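Local coordinates for GTPase activator-like protein (Chaetomium thermophilum, PDB 5HIU) that is the N-terminal helical region of a fungal TSC2 protein that, as a whole, probably acts as a GTPase activator, at residues 145-150 against 185-190; 152-157 against 179-184; 189-194 against 231-236; 226-231 against 263-268; 254-259 against 271-276. All blocks are in the same frame, centred on the assembly; numbering follows the deposited sequence.

Contact 1: 145-150 against 185-190; sequences LWLNQA and SQLFAL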
# COMPACT_ATOMS: atom_id res chain seq x y z
N LEU A 145 -7.05 14.84 -2.00
CA LEU A 145 -8.45 15.14 -2.21
C LEU A 145 -8.99 14.22 -3.32
O LEU A 145 -9.94 13.47 -3.14
CB LEU A 145 -8.58 16.60 -2.59
CG LEU A 145 -9.97 17.17 -2.85
CD1 LEU A 145 -11.02 16.58 -1.91
CD2 LEU A 145 -9.89 18.69 -2.74
N TRP A 146 -8.31 14.26 -4.45
CA TRP A 146 -8.69 13.46 -5.59
C TRP A 146 -8.74 11.95 -5.33
O TRP A 146 -9.51 11.24 -5.97
CB TRP A 146 -7.69 13.76 -6.72
CG TRP A 146 -7.96 15.03 -7.42
CD1 TRP A 146 -8.87 15.99 -7.08
CD2 TRP A 146 -7.33 15.48 -8.60
NE1 TRP A 146 -8.83 17.01 -7.99
CE2 TRP A 146 -7.89 16.72 -8.94
CE3 TRP A 146 -6.33 14.95 -9.41
CZ2 TRP A 146 -7.49 17.43 -10.03
CZ3 TRP A 146 -5.93 15.66 -10.50
CH2 TRP A 146 -6.52 16.89 -10.82
N LEU A 147 -7.91 11.45 -4.42
CA LEU A 147 -7.93 10.04 -4.07
C LEU A 147 -9.27 9.68 -3.49
O LEU A 147 -9.86 8.66 -3.84
CB LEU A 147 -6.87 9.71 -3.01
CG LEU A 147 -5.59 9.06 -3.47
CD1 LEU A 147 -4.72 8.86 -2.24
CD2 LEU A 147 -5.86 7.75 -4.16
N ASN A 148 -9.72 10.52 -2.56
CA ASN A 148 -11.00 10.31 -1.91
C ASN A 148 -12.06 10.29 -3.00
O ASN A 148 -12.77 9.30 -3.16
CB ASN A 148 -11.25 11.41 -0.89
CG ASN A 148 -12.46 11.15 -0.00
OD1 ASN A 148 -12.73 10.04 0.43
ND2 ASN A 148 -13.18 12.21 0.29
N GLN A 149 -12.12 11.35 -3.79
CA GLN A 149 -13.07 11.42 -4.89
C GLN A 149 -12.96 10.18 -5.73
O GLN A 149 -13.96 9.49 -5.95
CB GLN A 149 -12.79 12.62 -5.78
CG GLN A 149 -13.34 13.95 -5.30
CD GLN A 149 -13.18 15.06 -6.34
OE1 GLN A 149 -13.09 14.80 -7.56
NE2 GLN A 149 -13.15 16.30 -5.86
N ALA A 150 -11.74 9.87 -6.18
CA ALA A 150 -11.58 8.86 -7.23
C ALA A 150 -11.98 7.49 -6.72
O ALA A 150 -12.72 6.75 -7.37
CB ALA A 150 -10.17 8.82 -7.76
N SER A 185 -6.61 3.99 -11.11
CA SER A 185 -5.25 3.51 -11.37
C SER A 185 -4.34 4.63 -11.72
O SER A 185 -3.24 4.71 -11.21
CB SER A 185 -5.24 2.53 -12.51
OG SER A 185 -6.06 1.47 -12.16
N GLN A 186 -4.79 5.48 -12.62
CA GLN A 186 -3.93 6.46 -13.20
C GLN A 186 -3.53 7.50 -12.17
O GLN A 186 -2.39 8.01 -12.18
CB GLN A 186 -4.61 7.11 -14.38
CG GLN A 186 -3.67 8.05 -15.10
CD GLN A 186 -4.19 8.50 -16.43
OE1 GLN A 186 -5.31 8.17 -16.81
NE2 GLN A 186 -3.37 9.24 -17.16
N LEU A 187 -4.45 7.78 -11.25
CA LEU A 187 -4.18 8.65 -10.14
C LEU A 187 -3.16 8.04 -9.16
O LEU A 187 -2.22 8.73 -8.73
CB LEU A 187 -5.50 9.00 -9.43
CG LEU A 187 -5.45 9.86 -8.18
CD1 LEU A 187 -4.86 11.23 -8.42
CD2 LEU A 187 -6.85 9.99 -7.65
N PHE A 188 -3.34 6.77 -8.79
CA PHE A 188 -2.36 6.07 -7.96
C PHE A 188 -0.99 6.17 -8.63
O PHE A 188 0.01 6.50 -7.98
CB PHE A 188 -2.67 4.56 -7.81
CG PHE A 188 -3.72 4.22 -6.78
CD1 PHE A 188 -3.60 4.63 -5.48
CD2 PHE A 188 -4.81 3.42 -7.13
CE1 PHE A 188 -4.54 4.28 -4.55
CE2 PHE A 188 -5.77 3.08 -6.20
CZ PHE A 188 -5.64 3.52 -4.91
N ALA A 189 -0.93 5.87 -9.92
CA ALA A 189 0.34 6.02 -10.64
C ALA A 189 0.88 7.44 -10.44
O ALA A 189 2.04 7.61 -10.14
CB ALA A 189 0.18 5.72 -12.13
N LEU A 190 0.01 8.45 -10.54
CA LEU A 190 0.45 9.84 -10.40
C LEU A 190 0.94 10.15 -9.01
O LEU A 190 1.88 10.92 -8.85
CB LEU A 190 -0.67 10.82 -10.75
CG LEU A 190 -0.29 12.29 -10.88
CD1 LEU A 190 0.68 12.48 -12.03
CD2 LEU A 190 -1.54 13.12 -11.13
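Leu187 packs against the backbone and side chains of Trp146, Leu147 and Ala150, and the whole contact is hydrophobic, without a hydrogen bond between the segments. Its CG stands anti to the backbone N (chi1 177°), which sends the two methyls across to helix 139-163. CD2 makes the closest approaches, 3.5 Å from Ala150 CB and 3.4 Å from Trp146 O. That carbonyl is already engaged along its own helix by Ala150 N.

Aromatic rings supply the second kind of contact. Leu187 CD1 comes to the edge of the Trp146 indole, near the ring plane, 4.1 Å from CE3, while the indole makes an edge-to-face stack with Phe115. On the other flank Leu147 CD2 approaches the Phe188 ring obliquely, 3.7 Å from CE1, the two side chains crossing at about a right angle. Phe188 also touches Ala229 and Cys230 of helix 224-240, so it bridges to the next helix of its layer.

The axes are 10.3 Å apart at 160°, nearly antiparallel, with Leu147 and Leu187 nearest in the backbone. The antiparallel helical hairpin is the repeating element of alpha-solenoids, and here its seam is aliphatic and aromatic.

Contact 2: 152-157 against 179-184; sequences RAARDA and PEDKNL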
# COMPACT_ATOMS: atom_id res chain seq x y z
N ARG A 152 -14.03 6.83 -4.08
CA ARG A 152 -15.50 6.91 -3.90
C ARG A 152 -16.25 6.57 -5.19
O ARG A 152 -17.18 5.76 -5.18
CB ARG A 152 -15.93 8.29 -3.40
CG ARG A 152 -17.34 8.34 -2.83
CD ARG A 152 -17.51 9.46 -1.81
NE ARG A 152 -16.58 9.32 -0.68
CZ ARG A 152 -16.90 9.00 0.57
NH1 ARG A 152 -18.17 8.78 0.93
NH2 ARG A 152 -15.94 8.90 1.49
N ALA A 153 -15.82 7.17 -6.30
CA ALA A 153 -16.47 6.95 -7.59
C ALA A 153 -16.21 5.57 -8.18
O ALA A 153 -17.00 5.08 -8.98
CB ALA A 153 -16.06 8.03 -8.58
N ALA A 154 -15.12 4.93 -7.80
CA ALA A 154 -14.89 3.58 -8.30
C ALA A 154 -15.74 2.61 -7.53
O ALA A 154 -16.31 1.70 -8.11
CB ALA A 154 -13.42 3.19 -8.21
N ARG A 155 -15.85 2.83 -6.23
CA ARG A 155 -16.55 1.88 -5.38
C ARG A 155 -18.01 1.85 -5.77
O ARG A 155 -18.64 0.78 -5.80
CB ARG A 155 -16.40 2.23 -3.90
CG ARG A 155 -17.54 3.02 -3.28
CD ARG A 155 -17.31 3.12 -1.79
NE ARG A 155 -18.15 4.13 -1.16
CZ ARG A 155 -17.96 4.60 0.07
NH1 ARG A 155 -16.93 4.18 0.82
NH2 ARG A 155 -18.79 5.51 0.56
N ASP A 156 -18.55 3.03 -6.05
CA ASP A 156 -19.94 3.15 -6.42
C ASP A 156 -20.17 2.40 -7.74
O ASP A 156 -21.01 1.50 -7.79
CB ASP A 156 -20.35 4.62 -6.50
CG ASP A 156 -20.30 5.32 -5.12
OD1 ASP A 156 -20.00 4.67 -4.10
OD2 ASP A 156 -20.56 6.54 -5.07
N ALA A 157 -19.40 2.71 -8.78
CA ALA A 157 -19.49 2.00 -10.06
C ALA A 157 -19.51 0.49 -9.87
O ALA A 157 -20.32 -0.21 -10.48
CB ALA A 157 -18.33 2.37 -10.97
N PRO A 179 -14.41 3.01 -16.35
CA PRO A 179 -13.66 4.26 -16.46
C PRO A 179 -13.20 4.76 -15.09
O PRO A 179 -12.12 5.34 -14.98
CB PRO A 179 -14.69 5.22 -17.08
CG PRO A 179 -15.62 4.34 -17.85
CD PRO A 179 -15.63 3.01 -17.17
N GLU A 180 -13.98 4.49 -14.05
CA GLU A 180 -13.63 4.91 -12.69
C GLU A 180 -12.46 4.10 -12.16
O GLU A 180 -11.56 4.65 -11.55
CB GLU A 180 -14.82 4.82 -11.75
CG GLU A 180 -15.97 5.73 -12.16
CD GLU A 180 -16.89 5.10 -13.20
OE1 GLU A 180 -16.71 3.90 -13.54
OE2 GLU A 180 -17.81 5.80 -13.69
N ASP A 181 -12.46 2.80 -12.42
CA ASP A 181 -11.29 1.97 -12.12
C ASP A 181 -10.06 2.51 -12.82
O ASP A 181 -8.98 2.59 -12.24
CB ASP A 181 -11.51 0.52 -12.59
CG ASP A 181 -12.61 -0.20 -11.84
OD1 ASP A 181 -13.05 0.30 -10.78
OD2 ASP A 181 -13.04 -1.28 -12.31
N LYS A 182 -10.21 2.88 -14.09
CA LYS A 182 -9.08 3.33 -14.88
C LYS A 182 -8.57 4.64 -14.36
O LYS A 182 -7.35 4.83 -14.27
CB LYS A 182 -9.47 3.43 -16.35
CG LYS A 182 -9.74 2.06 -16.96
CD LYS A 182 -10.78 2.10 -18.07
CE LYS A 182 -10.76 0.81 -18.87
NZ LYS A 182 -11.95 0.66 -19.75
N ASN A 183 -9.50 5.53 -14.00
CA ASN A 183 -9.15 6.83 -13.42
C ASN A 183 -8.34 6.68 -12.14
O ASN A 183 -7.32 7.34 -11.94
CB ASN A 183 -10.41 7.62 -13.08
CG ASN A 183 -11.03 8.28 -14.28
OD1 ASN A 183 -10.49 8.23 -15.37
ND2 ASN A 183 -12.18 8.93 -14.09
N LEU A 184 -8.83 5.79 -11.28
CA LEU A 184 -8.22 5.48 -10.00
C LEU A 184 -6.80 4.93 -10.19
O LEU A 184 -5.87 5.37 -9.55
CB LEU A 184 -9.12 4.51 -9.24
CG LEU A 184 -8.69 4.09 -7.84
CD1 LEU A 184 -8.62 5.27 -6.89
CD2 LEU A 184 -9.62 3.01 -7.28
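Glu180 meets Ala153, Ala154 and Ala157 near the start of helix 179-198. Its CB lies 3.7 Å from Ala154 CA, and with the CA atoms of Ala154 and Glu180 only 4.8 Å apart, the backbones themselves come close here. CG sits 3.4 Å from Ala153 O. At chi2 (85°) the chain bends, which turns the carboxylate toward Ala157 of helix 139-163; OE1 arrives 3.4 Å from Ala157 CB, a plain van der Waals touch, and has a weak hydrogen bond to Ser178 OG.

One residue on, Asp181 places OD1 at 3.9 Å from Ala154 CB. The charge of that carboxylate is met elsewhere, by Arg158 NE in a salt bridge, and Asp181 N is bonded to Ser178 OG. Small alanine side chains on one partner let the axes approach to 8.3 Å at 151°, closer than a packing of large residues would permit. This is the connected end of an antiparallel alpha-hairpin, whose two arms, helices 139-163 and 179-198, are joined by a connection that is partly unmodelled (165-175).

A turn later, Leu184 begins the hydrophobic seam of the hairpin. It brings CD2 to 3.9 Å from Ala154 CB, the same methyl that Asp181 OD1 touches. Leu184 continues onto Ala150 and Tyr151, toward the interior of the fold.

Contact 3: 189-194 against 231-236; sequences ALVKDV and IHVIES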
# COMPACT_ATOMS: atom_id res chain seq x y z
N ALA A 189 -0.93 5.87 -9.92
CA ALA A 189 0.34 6.02 -10.64
C ALA A 189 0.88 7.44 -10.44
O ALA A 189 2.04 7.61 -10.14
CB ALA A 189 0.18 5.72 -12.13
N LEU A 190 0.01 8.45 -10.54
CA LEU A 190 0.45 9.84 -10.40
C LEU A 190 0.94 10.15 -9.01
O LEU A 190 1.88 10.92 -8.85
CB LEU A 190 -0.67 10.82 -10.75
CG LEU A 190 -0.29 12.29 -10.88
CD1 LEU A 190 0.68 12.48 -12.03
CD2 LEU A 190 -1.54 13.12 -11.13
N VAL A 191 0.30 9.58 -8.01
CA VAL A 191 0.66 9.83 -6.62
C VAL A 191 2.03 9.19 -6.34
O VAL A 191 2.89 9.78 -5.70
CB VAL A 191 -0.38 9.24 -5.65
CG1 VAL A 191 0.10 9.36 -4.23
CG2 VAL A 191 -1.71 9.92 -5.80
N LYS A 192 2.21 7.97 -6.83
CA LYS A 192 3.51 7.30 -6.76
C LYS A 192 4.63 8.19 -7.35
O LYS A 192 5.68 8.35 -6.75
CB LYS A 192 3.42 5.95 -7.47
CG LYS A 192 4.62 5.04 -7.36
CD LYS A 192 4.56 3.95 -8.43
CE LYS A 192 5.92 3.28 -8.66
NZ LYS A 192 5.84 2.12 -9.58
N ASP A 193 4.39 8.79 -8.51
CA ASP A 193 5.43 9.57 -9.21
C ASP A 193 5.74 10.92 -8.57
O ASP A 193 6.89 11.41 -8.60
CB ASP A 193 5.03 9.78 -10.65
CG ASP A 193 4.98 8.49 -11.42
OD1 ASP A 193 5.43 7.46 -10.88
OD2 ASP A 193 4.50 8.50 -12.57
N VAL A 194 4.71 11.53 -7.99
CA VAL A 194 4.88 12.81 -7.36
C VAL A 194 5.73 12.60 -6.12
O VAL A 194 6.60 13.39 -5.83
CB VAL A 194 3.53 13.49 -7.11
CG1 VAL A 194 3.71 14.74 -6.28
CG2 VAL A 194 2.90 13.86 -8.45
N ILE A 231 0.11 -0.42 -2.15
CA ILE A 231 1.38 -0.90 -1.65
C ILE A 231 2.51 -0.14 -2.32
O ILE A 231 3.48 0.25 -1.68
CB ILE A 231 1.56 -2.40 -1.90
CG1 ILE A 231 0.66 -3.18 -0.96
CG2 ILE A 231 3.00 -2.85 -1.67
CD1 ILE A 231 0.40 -4.60 -1.45
N HIS A 232 2.39 0.03 -3.62
CA HIS A 232 3.41 0.76 -4.37
C HIS A 232 3.47 2.21 -3.93
O HIS A 232 4.55 2.76 -3.84
CB HIS A 232 3.24 0.57 -5.87
CG HIS A 232 3.38 -0.87 -6.28
ND1 HIS A 232 4.39 -1.67 -5.80
CD2 HIS A 232 2.60 -1.67 -7.05
CE1 HIS A 232 4.25 -2.90 -6.28
NE2 HIS A 232 3.17 -2.92 -7.04
N VAL A 233 2.33 2.79 -3.55
CA VAL A 233 2.36 4.16 -3.05
C VAL A 233 3.16 4.20 -1.76
O VAL A 233 3.98 5.08 -1.57
CB VAL A 233 0.96 4.75 -2.88
CG1 VAL A 233 0.98 5.94 -1.93
CG2 VAL A 233 0.42 5.16 -4.23
N ILE A 234 2.95 3.22 -0.91
CA ILE A 234 3.63 3.17 0.37
C ILE A 234 5.09 2.85 0.18
O ILE A 234 5.94 3.44 0.82
CB ILE A 234 2.95 2.16 1.32
CG1 ILE A 234 1.64 2.76 1.80
CG2 ILE A 234 3.84 1.85 2.53
CD1 ILE A 234 0.68 1.71 2.31
N GLU A 235 5.39 1.92 -0.71
CA GLU A 235 6.78 1.66 -1.12
C GLU A 235 7.40 3.00 -1.48
O GLU A 235 8.48 3.31 -1.05
CB GLU A 235 6.79 0.69 -2.28
CG GLU A 235 8.14 0.23 -2.81
CD GLU A 235 8.02 -0.68 -4.04
OE1 GLU A 235 6.89 -1.05 -4.44
OE2 GLU A 235 9.05 -1.03 -4.64
N SER A 236 6.69 3.81 -2.26
CA SER A 236 7.23 5.07 -2.69
C SER A 236 7.53 5.92 -1.50
O SER A 236 8.61 6.50 -1.40
CB SER A 236 6.26 5.82 -3.57
OG SER A 236 6.52 5.50 -4.91
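Lys192 and Val233 hold the nearest backbones, their CA atoms 5.0 Å apart, between helices that run almost parallel, at 8° with axes 8.9 Å apart. Close axes leave room for little more than short or slender groups between them. Deep in the contact Val191 CG1 faces Val233 CG2 at 4.2 Å, and both valines also lean on helix 204-219, through Leu210 and Leu214 respectively.

Such parallel neighbours, with an intervening helix packed behind them in the second layer, are a hallmark of alpha-solenoid stacking, where successive helices of one layer lie side by side and share a direction.

Toward the outer surface Lys192 takes over. A first torsion of -173° turns its chain away from its own backbone N, and with the remainder extended the aliphatic part runs alongside segment 231-236 of helix 224-240. CG passes 3.1 Å from Ser236 OG, and CD lies 4.4 Å from His232 CB. The serine hydroxyl gives a weak hydrogen bond to Lys192 O, 3.5 Å from OG, the one polar link between the segments. Beyond it, His232 ND1 donates to Glu235 OE1 at 2.9 Å, the carboxylate oxygen lying in the imidazole plane and the N-H pointing nearly straight at it (161°). That bond helps fix the rotation of the ring; His232 also touches Glu268 of helix 266-277.

Contact 4: 226-231 against 263-268; sequences DLRACI and PSLQKE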
# COMPACT_ATOMS: atom_id res chain seq x y z
N ASP A 226 -6.10 -2.09 -6.82
CA ASP A 226 -6.05 -1.03 -5.83
C ASP A 226 -5.08 -1.37 -4.69
O ASP A 226 -4.36 -0.50 -4.21
CB ASP A 226 -7.44 -0.79 -5.22
CG ASP A 226 -8.48 -0.31 -6.24
OD1 ASP A 226 -8.09 0.17 -7.33
OD2 ASP A 226 -9.70 -0.39 -5.93
N LEU A 227 -5.06 -2.62 -4.23
CA LEU A 227 -4.13 -2.99 -3.16
C LEU A 227 -2.71 -2.97 -3.66
O LEU A 227 -1.80 -2.53 -2.96
CB LEU A 227 -4.41 -4.38 -2.62
CG LEU A 227 -5.63 -4.55 -1.75
CD1 LEU A 227 -5.79 -6.02 -1.42
CD2 LEU A 227 -5.50 -3.73 -0.48
N ARG A 228 -2.51 -3.52 -4.85
CA ARG A 228 -1.18 -3.53 -5.42
C ARG A 228 -0.75 -2.09 -5.50
O ARG A 228 0.37 -1.74 -5.12
CB ARG A 228 -1.20 -4.20 -6.80
CG ARG A 228 0.10 -4.08 -7.56
CD ARG A 228 0.03 -4.79 -8.92
NE ARG A 228 0.43 -6.19 -8.81
CZ ARG A 228 -0.40 -7.22 -8.61
NH1 ARG A 228 -1.72 -7.05 -8.48
NH2 ARG A 228 0.10 -8.44 -8.53
N ALA A 229 -1.66 -1.24 -5.95
CA ALA A 229 -1.35 0.16 -6.20
C ALA A 229 -1.01 0.88 -4.90
O ALA A 229 -0.02 1.58 -4.85
CB ALA A 229 -2.51 0.86 -6.92
N CYS A 230 -1.82 0.68 -3.85
CA CYS A 230 -1.57 1.29 -2.56
C CYS A 230 -0.27 0.83 -1.92
O CYS A 230 0.37 1.60 -1.22
CB CYS A 230 -2.70 0.98 -1.59
SG CYS A 230 -4.23 1.74 -2.10
N ILE A 231 0.11 -0.42 -2.15
CA ILE A 231 1.38 -0.90 -1.65
C ILE A 231 2.51 -0.14 -2.32
O ILE A 231 3.48 0.25 -1.68
CB ILE A 231 1.56 -2.40 -1.90
CG1 ILE A 231 0.66 -3.18 -0.96
CG2 ILE A 231 3.00 -2.85 -1.67
CD1 ILE A 231 0.40 -4.60 -1.45
N PRO A 263 -2.71 -13.67 -0.59
CA PRO A 263 -1.52 -14.40 -1.01
C PRO A 263 -0.91 -13.91 -2.32
O PRO A 263 0.30 -13.87 -2.44
CB PRO A 263 -2.01 -15.86 -1.14
CG PRO A 263 -3.50 -15.77 -1.25
CD PRO A 263 -3.87 -14.58 -0.41
N SER A 264 -1.74 -13.53 -3.29
CA SER A 264 -1.25 -13.06 -4.60
C SER A 264 -0.42 -11.77 -4.55
O SER A 264 0.23 -11.42 -5.52
CB SER A 264 -2.42 -12.83 -5.55
OG SER A 264 -3.10 -11.63 -5.20
N LEU A 265 -0.50 -11.03 -3.44
CA LEU A 265 0.31 -9.83 -3.23
C LEU A 265 1.33 -9.99 -2.11
O LEU A 265 1.88 -9.00 -1.63
CB LEU A 265 -0.60 -8.65 -2.91
CG LEU A 265 -1.49 -8.21 -4.08
CD1 LEU A 265 -2.45 -7.13 -3.63
CD2 LEU A 265 -0.65 -7.73 -5.24
N GLN A 266 1.62 -11.22 -1.71
CA GLN A 266 2.51 -11.45 -0.58
C GLN A 266 3.90 -10.92 -0.87
O GLN A 266 4.51 -10.28 -0.02
CB GLN A 266 2.58 -12.93 -0.19
CG GLN A 266 3.14 -13.17 1.20
CD GLN A 266 3.18 -14.64 1.60
OE1 GLN A 266 4.13 -15.36 1.28
NE2 GLN A 266 2.16 -15.09 2.34
N LYS A 267 4.41 -11.20 -2.06
CA LYS A 267 5.76 -10.77 -2.41
C LYS A 267 5.86 -9.23 -2.44
O LYS A 267 6.77 -8.64 -1.81
CB LYS A 267 6.21 -11.43 -3.73
CG LYS A 267 5.31 -11.16 -4.92
CD LYS A 267 5.73 -11.91 -6.18
CE LYS A 267 5.00 -11.37 -7.40
NZ LYS A 267 5.15 -12.28 -8.57
N GLU A 268 4.89 -8.58 -3.09
CA GLU A 268 4.81 -7.12 -3.10
C GLU A 268 4.80 -6.50 -1.69
O GLU A 268 5.54 -5.57 -1.44
CB GLU A 268 3.60 -6.63 -3.89
CG GLU A 268 3.83 -6.51 -5.40
CD GLU A 268 3.36 -7.72 -6.16
OE1 GLU A 268 3.25 -8.81 -5.55
OE2 GLU A 268 3.07 -7.58 -7.36
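Arg228 and Glu268 form the polar bridge of this contact, and a single oxygen does the accepting. Glu268 OE2 receives Arg228 NE and Arg228 NH2, each at 3.3 Å; both bonds are weak and bent, with N-H...O angles near 131°. The guanidinium and carboxylate planes stand 81° apart, so the pair is a salt bridge but not a flat, two-oxygen fork. Arg228 NH1 has a long, weak ion pair with Asp225 OD1.

One face of the guanidinium is covered by Leu265 CD2, 3.4 Å from CZ and offset toward the rim. The bend at chi3 (-89°) folds the group back over this methyl. Leu265 CD1 reaches the other way, to 3.5 Å from Leu227 CB. Ile231 CG2 lies 3.7 Å from Glu268 O, a van der Waals touch; that carbonyl accepts a weak hydrogen bond from Thr272 OG1.

Nearby, Asp226 OD2 is held by Arg158 NH1 and Thr221 OG1, and Gln266 NE2 binds His259 O. Gln266 N bonds Pro263 O at 3.0 Å. Leu265 occupies the N-cap position, so Glu268 sits in the first turn of helix 266-277, where its negative charge would probably be favoured by the helix dipole. An ion pair at the edge of a leucine- and isoleucine-lined contact is consistent with a junction between neighbouring helical pairs of an alpha-solenoid.

Contact 5: 254-259 against 271-276; sequences VLSSIH and HTISII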
# COMPACT_ATOMS: atom_id res chain seq x y z
N VAL A 254 -1.73 -2.85 8.17
CA VAL A 254 -2.40 -3.06 6.91
C VAL A 254 -1.57 -3.97 6.04
O VAL A 254 -2.09 -4.95 5.49
CB VAL A 254 -2.74 -1.75 6.19
CG1 VAL A 254 -3.12 -1.99 4.74
CG2 VAL A 254 -3.87 -1.05 6.92
N LEU A 255 -0.29 -3.65 5.91
CA LEU A 255 0.66 -4.47 5.12
C LEU A 255 0.82 -5.91 5.63
O LEU A 255 0.89 -6.83 4.82
CB LEU A 255 2.03 -3.85 5.14
CG LEU A 255 2.11 -2.52 4.46
CD1 LEU A 255 3.28 -1.74 5.04
CD2 LEU A 255 2.27 -2.75 2.97
N SER A 256 0.89 -6.08 6.95
CA SER A 256 0.99 -7.41 7.54
C SER A 256 -0.25 -8.23 7.24
O SER A 256 -0.18 -9.43 7.07
CB SER A 256 1.18 -7.35 9.05
OG SER A 256 2.53 -7.06 9.35
N SER A 257 -1.38 -7.56 7.18
CA SER A 257 -2.62 -8.22 6.87
C SER A 257 -2.68 -8.61 5.40
O SER A 257 -3.06 -9.71 5.07
CB SER A 257 -3.79 -7.32 7.30
OG SER A 257 -3.78 -7.18 8.72
N ILE A 258 -2.29 -7.71 4.51
CA ILE A 258 -2.31 -8.03 3.09
C ILE A 258 -1.36 -9.19 2.85
O ILE A 258 -1.66 -10.13 2.12
CB ILE A 258 -1.90 -6.83 2.24
CG1 ILE A 258 -3.01 -5.79 2.22
CG2 ILE A 258 -1.59 -7.26 0.81
CD1 ILE A 258 -2.51 -4.38 1.94
N HIS A 259 -0.19 -9.08 3.49
CA HIS A 259 0.86 -10.10 3.41
C HIS A 259 0.34 -11.47 3.73
O HIS A 259 0.64 -12.43 3.03
CB HIS A 259 1.94 -9.78 4.43
CG HIS A 259 3.05 -10.77 4.46
ND1 HIS A 259 3.88 -10.99 3.38
CD2 HIS A 259 3.50 -11.56 5.45
CE1 HIS A 259 4.78 -11.90 3.70
NE2 HIS A 259 4.56 -12.27 4.95
N HIS A 271 8.10 -6.99 0.16
CA HIS A 271 9.11 -6.05 -0.35
C HIS A 271 8.99 -4.72 0.39
O HIS A 271 9.96 -4.16 0.91
CB HIS A 271 8.93 -5.87 -1.84
CG HIS A 271 10.10 -5.22 -2.49
ND1 HIS A 271 10.23 -3.84 -2.58
CD2 HIS A 271 11.21 -5.74 -3.06
CE1 HIS A 271 11.36 -3.55 -3.18
NE2 HIS A 271 11.97 -4.68 -3.49
N THR A 272 7.77 -4.24 0.47
CA THR A 272 7.53 -2.98 1.14
C THR A 272 7.82 -3.10 2.63
O THR A 272 8.41 -2.20 3.22
CB THR A 272 6.12 -2.46 0.85
OG1 THR A 272 5.94 -2.39 -0.57
CG2 THR A 272 5.92 -1.10 1.42
N ILE A 273 7.44 -4.22 3.25
CA ILE A 273 7.69 -4.38 4.67
C ILE A 273 9.20 -4.48 4.89
O ILE A 273 9.69 -4.03 5.94
CB ILE A 273 6.94 -5.59 5.27
CG1 ILE A 273 5.45 -5.30 5.36
CG2 ILE A 273 7.42 -5.92 6.69
CD1 ILE A 273 4.62 -6.56 5.51
N SER A 274 9.94 -5.07 3.93
CA SER A 274 11.37 -5.25 4.14
C SER A 274 12.03 -3.90 4.21
O SER A 274 12.82 -3.63 5.13
CB SER A 274 12.02 -6.13 3.08
OG SER A 274 11.61 -5.75 1.78
N ILE A 275 11.67 -3.03 3.27
CA ILE A 275 12.22 -1.69 3.25
C ILE A 275 12.01 -1.07 4.62
O ILE A 275 12.97 -0.63 5.26
CB ILE A 275 11.57 -0.83 2.15
CG1 ILE A 275 12.06 -1.31 0.78
CG2 ILE A 275 11.90 0.63 2.35
CD1 ILE A 275 11.13 -1.01 -0.38
N ILE A 276 10.77 -1.07 5.09
CA ILE A 276 10.47 -0.46 6.39
C ILE A 276 11.32 -1.07 7.52
O ILE A 276 11.79 -0.36 8.43
CB ILE A 276 8.97 -0.61 6.74
CG1 ILE A 276 8.12 0.11 5.70
CG2 ILE A 276 8.69 -0.04 8.13
CD1 ILE A 276 6.65 -0.24 5.77
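Leu255 and Ile273 lie at the centre of the apolar packing, their side chains sliding past each other in opposite directions and bringing Leu255 CB to 3.7 Å from Ile273 CG1. Ile273 CG1 is anti to its carbonyl carbon (chi1 -72°), and the chain beyond it carries CD1 against the backbone of Leu255 and Ser256 and the CB of His259, 3.8 Å from Leu255 O and 4.3 Å from His259 CB. Leu255 CD1 and Ile276 CD1 meet tip to tip at 3.8 Å, while the second Leu255 methyl, CD2, is 4.3 Å from Thr272 CG2.

Polar groups make no bond across. Ile273 CD1 packs 4.0 Å from Ser256 N, and Thr272 turns its methyl toward Leu255. Beyond the two segments, His259 leans on Ser317 and Val318 of helix 302-322, and Ile276 on helix 281-294.

The helices, consecutive in the chain, cross at 143° with axes 10.3 Å apart, an antiparallel hairpin of the solenoid. With every touching residue buried and no hydrogen bond across, its cohesion rests on shape and exclusion of water, not on directional bonds.

Overall arrangement
Contacts 1 and 5 are the fully buried ones, each an antiparallel pair joined by apolar packing alone, about 21 Å apart between centres. Contact 2 uses the same two helices as contact 1 but lies nearer the hairpin's end, where alanines and acidic side chains replace large hydrophobic ones. Contact 3 ties helix 179-198 to helix 224-240 side by side, and contact 4 carries helix 224-240 on to helix 266-277; they share Ile231, and both add polar links, a weak hydrogen bond at a buried serine in one and a partly exposed salt bridge in the other. Contact 5 then pairs helix 266-277 with helix 245-261. Together they follow the solenoid from one hairpin to another.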